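Local coordinates for methyltransferase WBDD (Escherichia coli, PDB 4AZS), which acts as a bifunctional kinase and methyltransferase that regulates the chain length of the O9a O antigen, at residues H362-P367 and F383-T388; S347-L352 and Q401-F406; W395-V400 and E445-W450; L355-F360 and N451-L456. All coordinates share one frame; numbering follows the deposited sequence.

Contact 1: H362-P367 and F383-T388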
loop_
_atom_site.group_PDB
_atom_site.type_symbol
_atom_site.label_atom_id
_atom_site.label_comp_id
_atom_site.label_asym_id
_atom_site.label_seq_id
_atom_site.Cartn_x
_atom_site.Cartn_y
_atom_site.Cartn_z
ATOM N N HIS A 362 7.595 -58.332 35.561
ATOM C CA HIS A 362 7.186 -57.030 35.105
ATOM C C HIS A 362 8.388 -56.268 34.671
ATOM O O HIS A 362 9.297 -56.062 35.440
ATOM C CB HIS A 362 6.465 -56.314 36.228
ATOM C CG HIS A 362 5.785 -55.063 35.799
ATOM N ND1 HIS A 362 6.463 -53.991 35.358
ATOM C CD2 HIS A 362 4.437 -54.706 35.793
ATOM C CE1 HIS A 362 5.587 -53.007 35.038
ATOM N NE2 HIS A 362 4.355 -53.444 35.312
ATOM N N ASP A 363 8.371 -55.803 33.433
ATOM C CA ASP A 363 9.540 -55.247 32.755
ATOM C C ASP A 363 9.805 -53.766 33.067
ATOM O O ASP A 363 10.778 -53.197 32.575
ATOM C CB ASP A 363 9.279 -55.382 31.240
ATOM C CG ASP A 363 10.535 -55.343 30.401
ATOM O OD1 ASP A 363 11.658 -55.340 30.960
ATOM O OD2 ASP A 363 10.379 -55.324 29.163
ATOM N N ASP A 364 8.952 -53.133 33.867
ATOM C CA ASP A 364 8.961 -51.682 33.969
ATOM C C ASP A 364 8.438 -51.193 35.325
ATOM O O ASP A 364 7.466 -50.430 35.410
ATOM C CB ASP A 364 8.115 -51.090 32.818
ATOM C CG ASP A 364 8.367 -49.616 32.593
ATOM O OD1 ASP A 364 9.473 -49.135 32.909
ATOM O OD2 ASP A 364 7.453 -48.930 32.095
ATOM N N VAL A 365 9.087 -51.629 36.381
ATOM C CA VAL A 365 8.722 -51.229 37.720
ATOM C C VAL A 365 9.267 -49.842 38.020
ATOM O O VAL A 365 10.454 -49.650 38.275
ATOM C CB VAL A 365 9.190 -52.236 38.764
ATOM C CG1 VAL A 365 8.845 -51.764 40.175
ATOM C CG2 VAL A 365 8.543 -53.584 38.506
ATOM N N ARG A 366 8.358 -48.884 38.002
ATOM C CA ARG A 366 8.686 -47.476 38.157
ATOM C C ARG A 366 7.592 -46.830 38.999
ATOM O O ARG A 366 6.495 -47.375 39.125
ATOM C CB ARG A 366 8.761 -46.776 36.794
ATOM C CG ARG A 366 9.574 -47.499 35.735
ATOM C CD ARG A 366 11.080 -47.604 36.020
ATOM N NE ARG A 366 11.851 -46.469 35.510
ATOM C CZ ARG A 366 11.941 -46.102 34.219
ATOM N NH1 ARG A 366 11.298 -46.765 33.256
ATOM N NH2 ARG A 366 12.670 -45.039 33.879
ATOM N N PRO A 367 7.885 -45.664 39.573
ATOM C CA PRO A 367 6.941 -45.011 40.476
ATOM C C PRO A 367 5.588 -44.722 39.875
ATOM O O PRO A 367 4.593 -44.770 40.595
ATOM C CB PRO A 367 7.649 -43.709 40.845
ATOM C CG PRO A 367 9.081 -44.062 40.744
ATOM C CD PRO A 367 9.191 -44.988 39.567
ATOM N N PHE A 383 -0.127 -53.358 33.666
ATOM C CA PHE A 383 0.387 -54.660 33.287
ATOM C C PHE A 383 0.769 -54.782 31.833
ATOM O O PHE A 383 0.984 -55.871 31.362
ATOM C CB PHE A 383 -0.588 -55.732 33.719
ATOM C CG PHE A 383 -1.054 -55.532 35.128
ATOM C CD1 PHE A 383 -0.314 -56.019 36.190
ATOM C CD2 PHE A 383 -2.188 -54.771 35.389
ATOM C CE1 PHE A 383 -0.727 -55.792 37.503
ATOM C CE2 PHE A 383 -2.619 -54.555 36.682
ATOM C CZ PHE A 383 -1.893 -55.072 37.748
ATOM N N GLY A 384 0.906 -53.649 31.148
ATOM C CA GLY A 384 1.396 -53.636 29.788
ATOM C C GLY A 384 2.770 -54.272 29.646
ATOM O O GLY A 384 3.064 -54.882 28.624
ATOM N N SER A 385 3.604 -54.129 30.669
ATOM C CA SER A 385 4.991 -54.581 30.614
ATOM C C SER A 385 5.228 -55.978 31.222
ATOM O O SER A 385 6.383 -56.396 31.393
ATOM C CB SER A 385 5.898 -53.563 31.318
ATOM O OG SER A 385 6.214 -52.482 30.462
ATOM N N ILE A 386 4.151 -56.694 31.546
ATOM C CA ILE A 386 4.272 -58.064 32.025
ATOM C C ILE A 386 4.797 -58.995 30.943
ATOM O O ILE A 386 4.380 -58.911 29.817
ATOM C CB ILE A 386 2.939 -58.618 32.466
ATOM C CG1 ILE A 386 2.593 -58.089 33.858
ATOM C CG2 ILE A 386 2.959 -60.144 32.369
ATOM C CD1 ILE A 386 3.099 -58.911 35.012
ATOM N N VAL A 387 5.705 -59.886 31.305
ATOM C CA VAL A 387 6.232 -60.866 30.363
ATOM C C VAL A 387 6.276 -62.236 31.025
ATOM O O VAL A 387 6.282 -62.328 32.264
ATOM C CB VAL A 387 7.653 -60.489 29.865
ATOM C CG1 VAL A 387 7.631 -59.161 29.122
ATOM C CG2 VAL A 387 8.640 -60.433 31.009
ATOM N N THR A 388 6.371 -63.268 30.183
ATOM C CA THR A 388 6.248 -64.669 30.575
ATOM C C THR A 388 7.496 -65.537 30.333
ATOM O O THR A 388 7.627 -66.616 30.915
ATOM C CB THR A 388 5.037 -65.271 29.846
ATOM O OG1 THR A 388 3.855 -64.784 30.488
ATOM C CG2 THR A 388 5.036 -66.792 29.874
#
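The imidazole of H362 meets S385 and I386 obliquely, with S385 CB 4.2 Å from the ring centroid in an off-centre CH-pi contact and I386 CG1 near CD2 of the ring; CA of D364 lies in the ring plane at its edge. By sequence and topology, H362-D363-D364 is the H-x-D motif of a protein-kinase catalytic loop, and F383 and G384, the last two residues of the DFG motif, open a type I turn that ends at I386. H362 and I386 form a non-hydrogen-bonded antiparallel pair, their CA atoms 4.4 Å apart. Next to this pair, D363 N gives S385 O a hydrogen bond of 2.9 Å. With CG anti to the backbone N (chi1 -170°), the histidine ring is gripped at both nitrogens: ND1 accepts from D364 N at 3.0 Å, and NE2 is bonded to the backbone oxygen of D382. These bonds fix the ring's rotation and tie the catalytic loop to the DFG segment. D364, at the position of the catalytic aspartate in related kinases, rests its CB 3.3 Å from S385 OG. Its OD1 takes a salt bridge of 3.0 Å from R366 NH1, lying in the guanidinium plane.

Contact 2: S347-L352 and Q401-F406. With SO4 (sulfate ion), chain L.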
loop_
_atom_site.group_PDB
_atom_site.type_symbol
_atom_site.label_atom_id
_atom_site.label_comp_id
_atom_site.label_asym_id
_atom_site.label_seq_id
_atom_site.Cartn_x
_atom_site.Cartn_y
_atom_site.Cartn_z
ATOM N N SER A 347 5.858 -54.794 50.323
ATOM C CA SER A 347 4.628 -55.230 49.653
ATOM C C SER A 347 4.870 -55.457 48.152
ATOM O O SER A 347 4.447 -56.456 47.591
ATOM C CB SER A 347 3.462 -54.246 49.896
ATOM O OG SER A 347 3.769 -52.916 49.488
ATOM N N LEU A 348 5.613 -54.563 47.520
ATOM C CA LEU A 348 5.868 -54.700 46.084
ATOM C C LEU A 348 6.720 -55.938 45.823
ATOM O O LEU A 348 6.415 -56.739 44.935
ATOM C CB LEU A 348 6.545 -53.439 45.584
ATOM C CG LEU A 348 6.496 -53.183 44.087
ATOM C CD1 LEU A 348 5.056 -53.000 43.599
ATOM C CD2 LEU A 348 7.343 -51.961 43.776
ATOM N N LEU A 349 7.768 -56.128 46.627
ATOM C CA LEU A 349 8.630 -57.274 46.456
ATOM C C LEU A 349 7.895 -58.559 46.672
ATOM O O LEU A 349 8.120 -59.531 45.946
ATOM C CB LEU A 349 9.835 -57.227 47.400
ATOM C CG LEU A 349 10.964 -56.380 46.839
ATOM C CD1 LEU A 349 12.039 -56.164 47.885
ATOM C CD2 LEU A 349 11.509 -57.069 45.590
ATOM N N ARG A 350 7.015 -58.580 47.670
ATOM C CA ARG A 350 6.199 -59.760 47.870
ATOM C C ARG A 350 5.364 -60.076 46.624
ATOM O O ARG A 350 5.286 -61.224 46.215
ATOM C CB ARG A 350 5.319 -59.645 49.130
ATOM C CG ARG A 350 6.128 -59.791 50.422
ATOM C CD ARG A 350 5.267 -59.917 51.684
ATOM N NE ARG A 350 4.516 -58.692 51.978
ATOM C CZ ARG A 350 4.981 -57.643 52.657
ATOM N NH1 ARG A 350 6.218 -57.613 53.123
ATOM N NH2 ARG A 350 4.191 -56.606 52.857
ATOM N N SER A 351 4.769 -59.082 45.986
ATOM C CA SER A 351 3.939 -59.413 44.845
ATOM C C SER A 351 4.825 -59.818 43.644
ATOM O O SER A 351 4.457 -60.716 42.873
ATOM C CB SER A 351 2.952 -58.276 44.496
ATOM O OG SER A 351 3.595 -57.212 43.828
ATOM N N LEU A 352 6.008 -59.203 43.515
ATOM C CA LEU A 352 6.914 -59.554 42.421
ATOM C C LEU A 352 7.442 -60.981 42.578
ATOM O O LEU A 352 7.540 -61.750 41.599
ATOM C CB LEU A 352 8.074 -58.551 42.297
ATOM C CG LEU A 352 7.637 -57.122 41.933
ATOM C CD1 LEU A 352 8.801 -56.158 42.019
ATOM C CD2 LEU A 352 6.996 -57.051 40.555
ATOM N N GLN A 401 18.305 -55.561 38.285
ATOM C CA GLN A 401 19.202 -54.400 38.240
ATOM C C GLN A 401 18.399 -53.104 38.259
ATOM O O GLN A 401 18.654 -52.224 39.088
ATOM C CB GLN A 401 20.120 -54.433 36.996
ATOM C CG GLN A 401 21.077 -53.238 36.867
ATOM C CD GLN A 401 22.370 -53.369 37.679
ATOM O OE1 GLN A 401 22.422 -54.072 38.684
ATOM N NE2 GLN A 401 23.426 -52.683 37.232
ATOM N N SER A 402 17.433 -52.988 37.357
ATOM C CA SER A 402 16.540 -51.820 37.375
ATOM C C SER A 402 15.840 -51.677 38.725
ATOM O O SER A 402 15.643 -50.569 39.222
ATOM C CB SER A 402 15.474 -51.931 36.309
ATOM O OG SER A 402 14.740 -53.073 36.618
ATOM N N PHE A 403 15.475 -52.793 39.340
ATOM C CA PHE A 403 14.770 -52.669 40.581
ATOM C C PHE A 403 15.651 -51.941 41.607
ATOM O O PHE A 403 15.146 -51.329 42.558
ATOM C CB PHE A 403 14.303 -54.020 41.105
ATOM C CG PHE A 403 13.326 -53.890 42.233
ATOM C CD1 PHE A 403 11.969 -53.697 41.974
ATOM C CD2 PHE A 403 13.760 -53.866 43.533
ATOM C CE1 PHE A 403 11.068 -53.530 42.996
ATOM C CE2 PHE A 403 12.853 -53.701 44.570
ATOM C CZ PHE A 403 11.502 -53.520 44.300
ATOM N N PHE A 404 16.971 -51.987 41.412
ATOM C CA PHE A 404 17.868 -51.268 42.306
ATOM C C PHE A 404 17.785 -49.780 42.068
ATOM O O PHE A 404 17.918 -48.985 42.997
ATOM C CB PHE A 404 19.314 -51.722 42.117
ATOM C CG PHE A 404 19.544 -53.145 42.487
ATOM C CD1 PHE A 404 19.099 -53.631 43.716
ATOM C CD2 PHE A 404 20.235 -53.989 41.636
ATOM C CE1 PHE A 404 19.324 -54.941 44.081
ATOM C CE2 PHE A 404 20.471 -55.305 41.994
ATOM C CZ PHE A 404 19.999 -55.782 43.210
ATOM N N VAL A 405 17.583 -49.419 40.813
ATOM C CA VAL A 405 17.435 -48.033 40.446
ATOM C C VAL A 405 16.133 -47.495 41.044
ATOM O O VAL A 405 16.154 -46.517 41.808
ATOM C CB VAL A 405 17.484 -47.851 38.920
ATOM C CG1 VAL A 405 17.245 -46.396 38.564
ATOM C CG2 VAL A 405 18.835 -48.308 38.379
ATOM N N PHE A 406 15.016 -48.142 40.708
ATOM C CA PHE A 406 13.744 -47.921 41.410
ATOM C C PHE A 406 14.010 -47.648 42.888
ATOM O O PHE A 406 13.567 -46.626 43.432
ATOM C CB PHE A 406 12.800 -49.133 41.264
ATOM C CG PHE A 406 11.475 -48.981 41.983
ATOM C CD1 PHE A 406 10.520 -48.088 41.532
ATOM C CD2 PHE A 406 11.165 -49.757 43.078
ATOM C CE1 PHE A 406 9.301 -47.958 42.162
ATOM C CE2 PHE A 406 9.936 -49.635 43.715
ATOM C CZ PHE A 406 9.003 -48.731 43.257
HETATM S S SO4 L . 0.999 -57.466 51.471
HETATM O O1 SO4 L . 2.418 -57.066 51.567
HETATM O O2 SO4 L . 0.927 -58.887 51.052
HETATM O O3 SO4 L . 0.285 -56.596 50.494
HETATM O O4 SO4 L . 0.387 -57.292 52.810
#
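The buried core of the kinase C-lobe is built here from two nearly antiparallel helices, 341-357 and 397-410, probably the counterparts of αE and αF in other protein kinases. The axes of segments 347-352 and 401-406 approach no closer than 13.3 Å, at an angle of 163°, and phenylalanine and leucine side chains bridge the wide gap. F403 reaches across with CG anti to its backbone N (chi1 -168°), and its ring is received by three leucines. L352 CD1 comes from the opposite direction to within 3.6 Å of F403 CE1, L349 CD2 approaches F403 CE2 at 3.8 Å, and L348 CD2 sits at the ring edge, near its plane. One turn further along its helix, F406 lays CD2 over one face of the F403 ring, offset toward the rim. The two phenylalanines thus present neighbouring rings to the leucine row, and L348 touches both. V365 of the catalytic loop packs against L348 and F403, so the aromatic pair joins this helix packing to the catalytic loop. W438 touches both L349 and F403. R350 points away from this core, near a sulfate probably taken from the crystallisation liquor, but the ion's position is doubtful because its approach is too close. The tightest approach between the two segments is L348 CD2 to F406 CE2, 3.5 Å.

Contact 3: W395-V400 and E445-W450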
loop_
_atom_site.group_PDB
_atom_site.type_symbol
_atom_site.label_atom_id
_atom_site.label_comp_id
_atom_site.label_asym_id
_atom_site.label_seq_id
_atom_site.Cartn_x
_atom_site.Cartn_y
_atom_site.Cartn_z
ATOM N N TRP A 395 18.777 -64.330 32.937
ATOM C CA TRP A 395 17.496 -63.721 33.217
ATOM C C TRP A 395 16.888 -64.275 34.465
ATOM O O TRP A 395 16.965 -65.476 34.685
ATOM C CB TRP A 395 16.593 -64.013 32.043
ATOM C CG TRP A 395 15.548 -62.964 31.864
ATOM C CD1 TRP A 395 15.703 -61.669 31.357
ATOM C CD2 TRP A 395 14.142 -63.082 32.205
ATOM N NE1 TRP A 395 14.503 -61.003 31.355
ATOM C CE2 TRP A 395 13.525 -61.796 31.853
ATOM C CE3 TRP A 395 13.357 -64.087 32.740
ATOM C CZ2 TRP A 395 12.181 -61.560 32.042
ATOM C CZ3 TRP A 395 12.008 -63.842 32.921
ATOM C CH2 TRP A 395 11.431 -62.607 32.580
ATOM N N PRO A 396 16.225 -63.440 35.290
ATOM C CA PRO A 396 15.751 -62.063 35.158
ATOM C C PRO A 396 16.716 -61.014 35.690
ATOM O O PRO A 396 16.300 -60.041 36.339
ATOM C CB PRO A 396 14.504 -62.076 36.040
ATOM C CG PRO A 396 14.921 -62.946 37.189
ATOM C CD PRO A 396 15.867 -63.984 36.618
ATOM N N THR A 397 17.983 -61.177 35.374
ATOM C CA THR A 397 19.029 -60.399 36.011
ATOM C C THR A 397 18.918 -58.897 35.722
ATOM O O THR A 397 19.044 -58.095 36.640
ATOM C CB THR A 397 20.432 -60.966 35.638
ATOM O OG1 THR A 397 20.657 -60.796 34.240
ATOM C CG2 THR A 397 20.500 -62.452 35.935
ATOM N N ASN A 398 18.666 -58.519 34.476
ATOM C CA ASN A 398 18.425 -57.099 34.104
ATOM C C ASN A 398 17.317 -56.427 34.921
ATOM O O ASN A 398 17.479 -55.311 35.392
ATOM C CB ASN A 398 18.039 -56.968 32.615
ATOM C CG ASN A 398 19.167 -57.377 31.671
ATOM O OD1 ASN A 398 20.338 -57.017 31.870
ATOM N ND2 ASN A 398 18.823 -58.139 30.641
ATOM N N LEU A 399 16.188 -57.112 35.079
ATOM C CA LEU A 399 15.067 -56.590 35.888
ATOM C C LEU A 399 15.455 -56.387 37.350
ATOM O O LEU A 399 15.004 -55.437 38.004
ATOM C CB LEU A 399 13.855 -57.534 35.810
ATOM C CG LEU A 399 13.058 -57.591 34.493
ATOM C CD1 LEU A 399 13.901 -58.092 33.332
ATOM C CD2 LEU A 399 11.830 -58.480 34.627
ATOM N N VAL A 400 16.310 -57.256 37.879
ATOM C CA VAL A 400 16.720 -57.106 39.270
ATOM C C VAL A 400 17.554 -55.839 39.355
ATOM O O VAL A 400 17.467 -55.106 40.347
ATOM C CB VAL A 400 17.489 -58.339 39.810
ATOM C CG1 VAL A 400 18.213 -58.024 41.122
ATOM C CG2 VAL A 400 16.551 -59.510 40.002
ATOM N N GLU A 445 26.176 -62.242 45.112
ATOM C CA GLU A 445 25.606 -63.483 44.623
ATOM C C GLU A 445 26.009 -63.765 43.181
ATOM O O GLU A 445 25.974 -62.878 42.336
ATOM C CB GLU A 445 24.083 -63.416 44.626
ATOM C CG GLU A 445 23.480 -63.369 46.007
ATOM C CD GLU A 445 23.481 -64.680 46.702
ATOM O OE1 GLU A 445 23.774 -65.716 46.064
ATOM O OE2 GLU A 445 23.078 -64.694 47.883
ATOM N N PRO A 446 26.304 -65.026 42.872
ATOM C CA PRO A 446 26.476 -65.330 41.452
ATOM C C PRO A 446 25.217 -64.949 40.728
ATOM O O PRO A 446 24.120 -65.062 41.284
ATOM C CB PRO A 446 26.652 -66.825 41.391
ATOM C CG PRO A 446 26.393 -67.356 42.775
ATOM C CD PRO A 446 26.370 -66.206 43.750
ATOM N N VAL A 447 25.393 -64.527 39.490
ATOM C CA VAL A 447 24.372 -63.877 38.734
ATOM C C VAL A 447 23.246 -64.838 38.363
ATOM O O VAL A 447 22.102 -64.423 38.354
ATOM C CB VAL A 447 25.004 -63.180 37.514
ATOM C CG1 VAL A 447 24.023 -62.966 36.388
ATOM C CG2 VAL A 447 25.552 -61.853 37.996
ATOM N N GLU A 448 23.564 -66.106 38.099
ATOM C CA GLU A 448 22.515 -67.085 37.838
ATOM C C GLU A 448 21.553 -67.170 39.016
ATOM O O GLU A 448 20.512 -67.751 38.871
ATOM C CB GLU A 448 23.077 -68.485 37.551
ATOM C CG GLU A 448 23.774 -69.160 38.746
ATOM C CD GLU A 448 24.448 -70.486 38.387
ATOM O OE1 GLU A 448 24.154 -71.057 37.313
ATOM O OE2 GLU A 448 25.287 -70.973 39.182
ATOM N N ARG A 449 21.900 -66.632 40.184
ATOM C CA ARG A 449 21.006 -66.714 41.342
ATOM C C ARG A 449 20.158 -65.470 41.552
ATOM O O ARG A 449 19.332 -65.451 42.458
ATOM C CB ARG A 449 21.788 -67.055 42.630
ATOM C CG ARG A 449 22.192 -68.508 42.678
ATOM C CD ARG A 449 23.033 -68.910 43.886
ATOM N NE ARG A 449 22.438 -68.512 45.161
ATOM C CZ ARG A 449 21.674 -69.276 45.966
ATOM N NH1 ARG A 449 21.347 -70.532 45.643
ATOM N NH2 ARG A 449 21.220 -68.768 47.126
ATOM N N TRP A 450 20.324 -64.444 40.713
ATOM C CA TRP A 450 19.563 -63.204 40.863
ATOM C C TRP A 450 18.141 -63.413 40.391
ATOM O O TRP A 450 17.927 -63.822 39.242
ATOM C CB TRP A 450 20.150 -62.082 40.039
ATOM C CG TRP A 450 21.432 -61.521 40.548
ATOM C CD1 TRP A 450 22.388 -62.155 41.302
ATOM C CD2 TRP A 450 21.958 -60.172 40.313
ATOM N NE1 TRP A 450 23.429 -61.320 41.541
ATOM C CE2 TRP A 450 23.247 -60.125 40.963
ATOM C CE3 TRP A 450 21.505 -59.049 39.630
ATOM C CZ2 TRP A 450 24.033 -58.988 40.954
ATOM C CZ3 TRP A 450 22.312 -57.915 39.601
ATOM C CH2 TRP A 450 23.536 -57.876 40.268
#
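T397 and W450 bring their CA atoms to 5.6 Å where the first turn of helix 397-410, started by the N-cap residue P396 after a cis peptide bond, passes the 3-10 turn 447-449 and the residue that follows it. The proline ring presses its CD on the carbonyl oxygen W450 O at 3.3 Å. T397 then turns its methyl, rather than its hydroxyl, to the other segment: CG2 lies 3.6 Å from V447 CG1, the two side chains crossing at about a right angle, and also touches the carbonyl oxygen of V447. One helical turn from the N-cap, V400 CG1 reaches W450 CE3 at 3.8 Å, while the carbonyl oxygen of T397 stands at the edge of the indole, near its plane. Within its own segment the indole is steadied by V447 CG2 over one face, offset toward the rim, and by NE1 donating to E445 O at 3.1 Å from above the carbonyl plane. W443 of helix 435-443 meets the ring edge-to-face. A474 of the second subunit packs on V447. In the helical C-lobe of the kinase fold, helix 397-410, probably the αF counterpart, thus begins with proline at its N-cap position against the link between helices 435-443 and 452-460.

Contact 4: L355-F360 and N451-L456. Unlike the reference sequence in segment 451-456: V453 (reference Ala).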
loop_
_atom_site.group_PDB
_atom_site.type_symbol
_atom_site.label_atom_id
_atom_site.label_comp_id
_atom_site.label_asym_id
_atom_site.label_seq_id
_atom_site.Cartn_x
_atom_site.Cartn_y
_atom_site.Cartn_z
ATOM N N LEU A 355 4.481 -63.356 41.516
ATOM C CA LEU A 355 4.508 -63.405 40.054
ATOM C C LEU A 355 5.591 -64.304 39.506
ATOM O O LEU A 355 5.329 -65.145 38.646
ATOM C CB LEU A 355 4.719 -62.018 39.485
ATOM C CG LEU A 355 3.516 -61.102 39.568
ATOM C CD1 LEU A 355 3.963 -59.697 39.211
ATOM C CD2 LEU A 355 2.404 -61.573 38.634
ATOM N N GLU A 356 6.811 -64.110 39.967
ATOM C CA GLU A 356 7.947 -64.902 39.461
ATOM C C GLU A 356 7.737 -66.392 39.688
ATOM O O GLU A 356 8.043 -67.199 38.820
ATOM C CB GLU A 356 9.263 -64.445 40.090
ATOM C CG GLU A 356 10.473 -65.318 39.779
ATOM C CD GLU A 356 11.754 -64.680 40.338
ATOM O OE1 GLU A 356 12.247 -63.705 39.732
ATOM O OE2 GLU A 356 12.217 -65.097 41.430
ATOM N N LYS A 357 7.172 -66.751 40.832
ATOM C CA LYS A 357 6.885 -68.162 41.131
ATOM C C LYS A 357 5.907 -68.762 40.143
ATOM O O LYS A 357 5.938 -69.950 39.915
ATOM C CB LYS A 357 6.293 -68.289 42.525
ATOM C CG LYS A 357 7.298 -68.149 43.643
ATOM C CD LYS A 357 6.585 -67.745 44.919
ATOM C CE LYS A 357 7.479 -67.830 46.141
ATOM N NZ LYS A 357 7.415 -69.201 46.706
ATOM N N GLN A 358 5.030 -67.932 39.573
ATOM C CA GLN A 358 4.089 -68.375 38.537
ATOM C C GLN A 358 4.619 -68.152 37.117
ATOM O O GLN A 358 3.892 -68.338 36.157
ATOM C CB GLN A 358 2.740 -67.644 38.689
ATOM C CG GLN A 358 2.110 -67.752 40.071
ATOM C CD GLN A 358 1.828 -69.197 40.460
ATOM O OE1 GLN A 358 1.370 -70.002 39.639
ATOM N NE2 GLN A 358 2.113 -69.537 41.710
ATOM N N GLY A 359 5.868 -67.728 36.992
ATOM C CA GLY A 359 6.504 -67.513 35.687
ATOM C C GLY A 359 6.131 -66.197 35.035
ATOM O O GLY A 359 6.063 -66.108 33.812
ATOM N N PHE A 360 5.889 -65.177 35.849
ATOM C CA PHE A 360 5.584 -63.842 35.365
ATOM C C PHE A 360 6.557 -62.805 35.962
ATOM O O PHE A 360 6.922 -62.882 37.129
ATOM C CB PHE A 360 4.154 -63.455 35.763
ATOM C CG PHE A 360 3.100 -64.167 35.001
ATOM C CD1 PHE A 360 2.674 -63.688 33.780
ATOM C CD2 PHE A 360 2.532 -65.321 35.496
ATOM C CE1 PHE A 360 1.697 -64.351 33.057
ATOM C CE2 PHE A 360 1.556 -65.999 34.778
ATOM C CZ PHE A 360 1.138 -65.513 33.557
ATOM N N ASN A 451 17.171 -63.174 41.273
ATOM C CA ASN A 451 15.731 -63.275 40.904
ATOM C C ASN A 451 14.932 -62.688 42.017
ATOM O O ASN A 451 15.521 -62.211 42.994
ATOM C CB ASN A 451 15.306 -64.711 40.616
ATOM C CG ASN A 451 15.435 -65.612 41.821
ATOM O OD1 ASN A 451 15.147 -65.226 42.934
ATOM N ND2 ASN A 451 15.878 -66.820 41.597
ATOM N N PHE A 452 13.609 -62.598 41.841
ATOM C CA PHE A 452 12.832 -61.789 42.796
ATOM C C PHE A 452 12.559 -62.510 44.083
ATOM O O PHE A 452 12.435 -61.876 45.098
ATOM C CB PHE A 452 11.577 -61.213 42.171
ATOM C CG PHE A 452 11.857 -60.047 41.274
ATOM C CD1 PHE A 452 11.916 -58.764 41.789
ATOM C CD2 PHE A 452 12.141 -60.243 39.929
ATOM C CE1 PHE A 452 12.183 -57.680 40.954
ATOM C CE2 PHE A 452 12.392 -59.155 39.081
ATOM C CZ PHE A 452 12.424 -57.880 39.604
ATOM N N VAL A 453 12.566 -63.826 44.055
ATOM C CA VAL A 453 12.503 -64.621 45.267
ATOM C C VAL A 453 13.700 -64.342 46.160
ATOM O O VAL A 453 13.559 -64.154 47.380
ATOM C CB VAL A 453 12.433 -66.100 44.923
ATOM C CG1 VAL A 453 12.652 -66.946 46.169
ATOM C CG2 VAL A 453 11.060 -66.401 44.311
ATOM N N LEU A 454 14.874 -64.229 45.539
ATOM C CA LEU A 454 16.111 -63.922 46.299
ATOM C C LEU A 454 16.107 -62.500 46.818
ATOM O O LEU A 454 16.494 -62.225 47.965
ATOM C CB LEU A 454 17.369 -64.167 45.434
ATOM C CG LEU A 454 18.724 -63.983 46.175
ATOM C CD1 LEU A 454 19.531 -65.277 46.318
ATOM C CD2 LEU A 454 19.486 -63.005 45.327
ATOM N N LEU A 455 15.706 -61.588 45.956
ATOM C CA LEU A 455 15.616 -60.183 46.321
ATOM C C LEU A 455 14.710 -60.002 47.530
ATOM O O LEU A 455 15.057 -59.262 48.470
ATOM C CB LEU A 455 15.066 -59.386 45.144
ATOM C CG LEU A 455 15.538 -57.969 44.878
ATOM C CD1 LEU A 455 17.034 -57.904 44.878
ATOM C CD2 LEU A 455 15.051 -57.479 43.527
ATOM N N LEU A 456 13.560 -60.683 47.514
ATOM C CA LEU A 456 12.617 -60.598 48.623
ATOM C C LEU A 456 13.204 -61.219 49.884
ATOM O O LEU A 456 13.140 -60.635 50.958
ATOM C CB LEU A 456 11.282 -61.263 48.262
ATOM C CG LEU A 456 10.358 -61.444 49.468
ATOM C CD1 LEU A 456 9.944 -60.094 50.049
ATOM C CD2 LEU A 456 9.137 -62.268 49.117
#
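A carboxylate from one helix plugs the N terminus of another: both oxygens of E356, near the end of helix 341-357, accept backbone N-H groups from the first turn of helix 452-460. F452 N points at E356 OE1 almost straight, 2.7 Å away with an N-H...O angle of 173°, and meets it on the syn side. V453 N bonds to E356 OE2 at 2.9 Å but comes from above the carboxylate plane, and F452 N adds a weak bond to that same oxygen. E356 reaches across fully extended beyond CG, with CG anti to the backbone N (chi1 172°). N451 caps the helix from within. Its OD1 takes L454 N at 2.8 Å, nearly in line with the C=O bond, and its amide crosses the E356 carboxylate with the planes 75° apart. N451 CB comes to 3.2 Å from E356 OE2, and V453 CG2 also rests against that oxygen. Just beyond E356, helix 341-357 ends in a Schellman motif, with G359 at positive phi and F360 N bonded to L355 O. E356 OE1 has a second donor in W361 NE1. With N-H groups converging on both oxygens at the positive end of a helix dipole, the carboxylate is probably favoured as the anion, and its charge would in turn stabilise the start of helix 452-460.

From the N-terminal side, helix 341-357 opens contact 2 with residues 347-352 and then contact 4 with 355-360. The chain enters the catalytic loop and returns at 383-388, closing contact 1, the shortest loop, nested inside both contact 2 and contact 4. Contact 3 opens at 395-400, after contact 1 has closed. Helix 397-410 next closes contact 2, so contact 2 crosses contacts 3 and 4. Residues 445-450 close contact 3, nested inside contact 4, which 451-456 finally complete. V365 on F406 joins the catalytic loop to helix 397-410, while P396, touching E356 and N451, joins the start of that helix to the end of helix 341-357 and the start of helix 452-460.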